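PDB 6SLN: RagA protein from Porphyromonas gingivalis, which probably acts as a TonB-dependent outer-membrane transporter that imports substrate through a plugged beta-barrel. Local coordinates for residues A[217-230]-A[306-319]. Residues are numbered along the deposited sequence; the frame is centred on the assembly and turned at random.
Sequences GRITFNASYGISQI and FKTAPTSQGDISFS
One face of the F306 ring takes the CD1 methyl of I230, while I219 CG2 meets the F318 ring obliquely, 3.6 Å from CE1. F306 precedes the second strand and F318 lies far along it; 218-230 and 309-322 run antiparallel as neighbours in the wall of a TonB-dependent receptor beta-barrel. Strand 986-996 pairs with the other edge of 218-230, so the C-terminal strand meets the first barrel strand and closes the barrel. I219, F221, A223, Y225, I227, P310, S312, I316 and F318 form one face; I219 and F318 also pack on L363 and I359 of a second subunit, a copy of the same protein. Y225 crosses P310 obliquely, its ring carried out beside the backbone carbonyl carbon by a CG trans to N (chi1 180°), with P310 CB 3.8 Å from Y225 CZ. D315 O and I316 CD1 approach the F221 ring obliquely. On the other face, with T220, S224 and S228, N222 and Q313 touch E112 of the plug. Most of the hydrogen-bonded pairs carry two backbone bonds, among them G226 with T311 (T311 N to G226 O, 2.7 Å). N222 and D315 lie side by side, amide and carboxylate planes 63° apart. D315 is held chiefly through OD1 by N176 ND2, and N222 OD1 accepts from Q994 NE2. Between them N222 ND2 donates to D315 OD2 from above the carboxylate plane, a long bond of 3.3 Å.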
# COMPACT_ATOMS: atom_id res chain seq x y z
N GLY A 217 31.30 -31.99 -17.53
CA GLY A 217 30.70 -30.68 -17.49
C GLY A 217 31.76 -29.60 -17.41
O GLY A 217 32.96 -29.86 -17.32
N ARG A 218 31.31 -28.35 -17.48
CA ARG A 218 32.21 -27.21 -17.44
C ARG A 218 31.73 -26.23 -16.37
O ARG A 218 30.55 -25.88 -16.33
CB ARG A 218 32.30 -26.49 -18.80
CG ARG A 218 33.26 -25.30 -18.77
CD ARG A 218 33.09 -24.37 -19.94
NE ARG A 218 32.40 -25.01 -21.05
CZ ARG A 218 32.14 -24.42 -22.21
NH1 ARG A 218 32.53 -23.16 -22.41
NH2 ARG A 218 31.50 -25.09 -23.16
N ILE A 219 32.66 -25.81 -15.51
CA ILE A 219 32.40 -24.79 -14.49
C ILE A 219 33.25 -23.58 -14.81
O ILE A 219 34.43 -23.71 -15.17
CB ILE A 219 32.71 -25.31 -13.08
CG1 ILE A 219 32.08 -26.68 -12.86
CG2 ILE A 219 32.23 -24.30 -12.04
CD1 ILE A 219 32.72 -27.47 -11.75
N THR A 220 32.66 -22.39 -14.66
CA THR A 220 33.38 -21.15 -14.85
C THR A 220 33.08 -20.20 -13.71
O THR A 220 31.93 -20.06 -13.30
CB THR A 220 33.02 -20.52 -16.18
OG1 THR A 220 33.33 -21.46 -17.21
CG2 THR A 220 33.84 -19.24 -16.37
N PHE A 221 34.12 -19.57 -13.17
CA PHE A 221 33.98 -18.60 -12.10
C PHE A 221 34.59 -17.30 -12.57
O PHE A 221 35.74 -17.28 -13.01
CB PHE A 221 34.65 -19.08 -10.80
CG PHE A 221 34.72 -18.02 -9.72
CD1 PHE A 221 33.65 -17.81 -8.86
CD2 PHE A 221 35.85 -17.24 -9.56
CE1 PHE A 221 33.71 -16.84 -7.86
CE2 PHE A 221 35.92 -16.27 -8.57
CZ PHE A 221 34.84 -16.08 -7.72
N ASN A 222 33.82 -16.22 -12.49
CA ASN A 222 34.28 -14.89 -12.84
C ASN A 222 34.12 -13.98 -11.64
O ASN A 222 33.13 -14.06 -10.91
CB ASN A 222 33.52 -14.30 -14.03
CG ASN A 222 33.51 -15.20 -15.24
OD1 ASN A 222 34.55 -15.46 -15.85
ND2 ASN A 222 32.33 -15.68 -15.60
N ALA A 223 35.10 -13.11 -11.44
CA ALA A 223 35.09 -12.16 -10.35
C ALA A 223 35.82 -10.93 -10.85
O ALA A 223 36.86 -11.05 -11.51
CB ALA A 223 35.75 -12.73 -9.09
N SER A 224 35.27 -9.76 -10.56
CA SER A 224 35.91 -8.53 -11.01
C SER A 224 35.59 -7.41 -10.03
O SER A 224 34.51 -7.38 -9.44
CB SER A 224 35.45 -8.15 -12.42
OG SER A 224 34.18 -7.54 -12.41
N TYR A 225 36.55 -6.52 -9.84
CA TYR A 225 36.37 -5.34 -9.01
C TYR A 225 36.92 -4.15 -9.78
O TYR A 225 37.93 -4.27 -10.48
CB TYR A 225 37.09 -5.46 -7.64
CG TYR A 225 36.92 -4.24 -6.76
CD1 TYR A 225 37.81 -3.19 -6.84
CD2 TYR A 225 35.86 -4.14 -5.86
CE1 TYR A 225 37.67 -2.06 -6.04
CE2 TYR A 225 35.70 -3.01 -5.06
CZ TYR A 225 36.62 -1.97 -5.16
OH TYR A 225 36.50 -0.84 -4.38
N GLY A 226 36.27 -3.01 -9.62
CA GLY A 226 36.73 -1.82 -10.28
C GLY A 226 36.08 -0.59 -9.70
O GLY A 226 35.22 -0.68 -8.81
N ILE A 227 36.48 0.57 -10.23
CA ILE A 227 35.99 1.85 -9.75
C ILE A 227 35.43 2.65 -10.92
O ILE A 227 35.78 2.43 -12.08
CB ILE A 227 37.09 2.67 -9.05
CG1 ILE A 227 38.34 2.71 -9.91
CG2 ILE A 227 37.42 2.05 -7.72
CD1 ILE A 227 39.11 3.96 -9.74
N SER A 228 34.56 3.61 -10.59
CA SER A 228 33.95 4.51 -11.55
C SER A 228 34.31 5.96 -11.21
O SER A 228 34.15 6.38 -10.06
CB SER A 228 32.42 4.34 -11.55
OG SER A 228 32.05 3.10 -12.12
N GLN A 229 34.79 6.70 -12.20
CA GLN A 229 35.08 8.12 -12.05
C GLN A 229 34.36 8.95 -13.10
O GLN A 229 33.97 8.44 -14.16
CB GLN A 229 36.57 8.38 -12.15
CG GLN A 229 37.41 7.36 -11.46
CD GLN A 229 38.87 7.60 -11.71
OE1 GLN A 229 39.24 8.37 -12.60
NE2 GLN A 229 39.72 6.96 -10.92
N ILE A 230 34.17 10.24 -12.80
CA ILE A 230 33.60 11.18 -13.77
C ILE A 230 34.60 11.38 -14.91
O ILE A 230 35.79 11.58 -14.67
CB ILE A 230 33.21 12.49 -13.06
CG1 ILE A 230 32.37 13.40 -13.93
CG2 ILE A 230 34.41 13.26 -12.63
CD1 ILE A 230 32.11 14.75 -13.26
N PHE A 306 30.81 14.65 -6.21
CA PHE A 306 31.09 13.43 -6.95
C PHE A 306 32.26 12.71 -6.29
O PHE A 306 33.17 13.34 -5.74
CB PHE A 306 31.42 13.69 -8.44
CG PHE A 306 30.23 14.14 -9.25
CD1 PHE A 306 29.81 15.46 -9.22
CD2 PHE A 306 29.53 13.24 -10.02
CE1 PHE A 306 28.72 15.88 -9.96
CE2 PHE A 306 28.46 13.64 -10.77
CZ PHE A 306 28.05 14.97 -10.74
N LYS A 307 32.23 11.39 -6.37
CA LYS A 307 33.16 10.52 -5.67
C LYS A 307 33.58 9.43 -6.64
O LYS A 307 32.95 9.23 -7.67
CB LYS A 307 32.51 9.91 -4.42
CG LYS A 307 31.17 9.20 -4.74
CD LYS A 307 30.56 8.38 -3.59
CE LYS A 307 30.16 6.96 -4.04
NZ LYS A 307 30.17 5.94 -2.94
N THR A 308 34.65 8.75 -6.31
CA THR A 308 34.94 7.49 -6.97
C THR A 308 34.05 6.43 -6.35
O THR A 308 33.87 6.39 -5.13
CB THR A 308 36.42 7.12 -6.81
OG1 THR A 308 37.23 8.18 -7.32
CG2 THR A 308 36.73 5.87 -7.59
N ALA A 309 33.45 5.59 -7.19
CA ALA A 309 32.53 4.59 -6.69
C ALA A 309 32.97 3.21 -7.14
O ALA A 309 33.51 3.05 -8.24
CB ALA A 309 31.11 4.87 -7.17
N PRO A 310 32.79 2.19 -6.30
CA PRO A 310 33.21 0.84 -6.68
C PRO A 310 32.13 0.07 -7.43
O PRO A 310 30.93 0.29 -7.26
CB PRO A 310 33.52 0.20 -5.32
CG PRO A 310 32.57 0.89 -4.38
CD PRO A 310 32.31 2.27 -4.91
N THR A 311 32.58 -0.83 -8.30
CA THR A 311 31.71 -1.74 -9.03
C THR A 311 32.30 -3.14 -8.94
O THR A 311 33.47 -3.34 -9.30
CB THR A 311 31.57 -1.32 -10.50
OG1 THR A 311 30.94 -0.04 -10.59
CG2 THR A 311 30.75 -2.36 -11.28
N SER A 312 31.51 -4.10 -8.46
CA SER A 312 31.99 -5.45 -8.17
C SER A 312 30.99 -6.48 -8.67
O SER A 312 29.78 -6.26 -8.57
CB SER A 312 32.20 -5.62 -6.67
OG SER A 312 31.02 -5.20 -5.98
N GLN A 313 31.49 -7.61 -9.20
CA GLN A 313 30.59 -8.65 -9.68
C GLN A 313 31.27 -10.02 -9.64
O GLN A 313 32.45 -10.15 -9.96
CB GLN A 313 30.07 -8.34 -11.09
CG GLN A 313 31.04 -8.60 -12.26
CD GLN A 313 30.51 -8.07 -13.60
OE1 GLN A 313 29.98 -8.83 -14.41
NE2 GLN A 313 30.65 -6.77 -13.82
N GLY A 314 30.49 -11.03 -9.24
CA GLY A 314 30.91 -12.41 -9.24
C GLY A 314 29.96 -13.27 -10.05
O GLY A 314 28.97 -12.80 -10.61
N ASP A 315 30.27 -14.57 -10.08
CA ASP A 315 29.78 -15.40 -11.16
C ASP A 315 30.18 -16.86 -11.04
O ASP A 315 31.36 -17.15 -10.84
CB ASP A 315 30.35 -14.87 -12.46
CG ASP A 315 29.37 -14.82 -13.52
OD1 ASP A 315 28.32 -15.45 -13.31
OD2 ASP A 315 29.63 -14.15 -14.53
N ILE A 316 29.24 -17.80 -11.19
CA ILE A 316 29.64 -19.20 -11.34
C ILE A 316 28.64 -19.88 -12.25
O ILE A 316 27.43 -19.66 -12.14
CB ILE A 316 29.83 -19.92 -9.97
CG1 ILE A 316 30.50 -21.28 -10.16
CG2 ILE A 316 28.55 -20.10 -9.20
CD1 ILE A 316 31.57 -21.55 -9.14
N SER A 317 29.15 -20.67 -13.20
CA SER A 317 28.37 -21.33 -14.24
C SER A 317 28.56 -22.83 -14.16
O SER A 317 29.65 -23.32 -13.86
CB SER A 317 28.78 -20.89 -15.66
OG SER A 317 28.71 -19.49 -15.82
N PHE A 318 27.49 -23.55 -14.48
CA PHE A 318 27.54 -24.99 -14.66
C PHE A 318 26.86 -25.30 -15.99
O PHE A 318 25.81 -24.73 -16.30
CB PHE A 318 26.88 -25.71 -13.49
CG PHE A 318 27.47 -25.32 -12.16
CD1 PHE A 318 28.63 -25.93 -11.70
CD2 PHE A 318 26.90 -24.31 -11.40
CE1 PHE A 318 29.19 -25.56 -10.50
CE2 PHE A 318 27.47 -23.94 -10.19
CZ PHE A 318 28.61 -24.56 -9.74
N SER A 319 27.49 -26.17 -16.79
CA SER A 319 26.99 -26.42 -18.13
C SER A 319 27.55 -27.74 -18.64
O SER A 319 28.66 -28.15 -18.29
CB SER A 319 27.37 -25.29 -19.09
OG SER A 319 28.51 -25.65 -19.86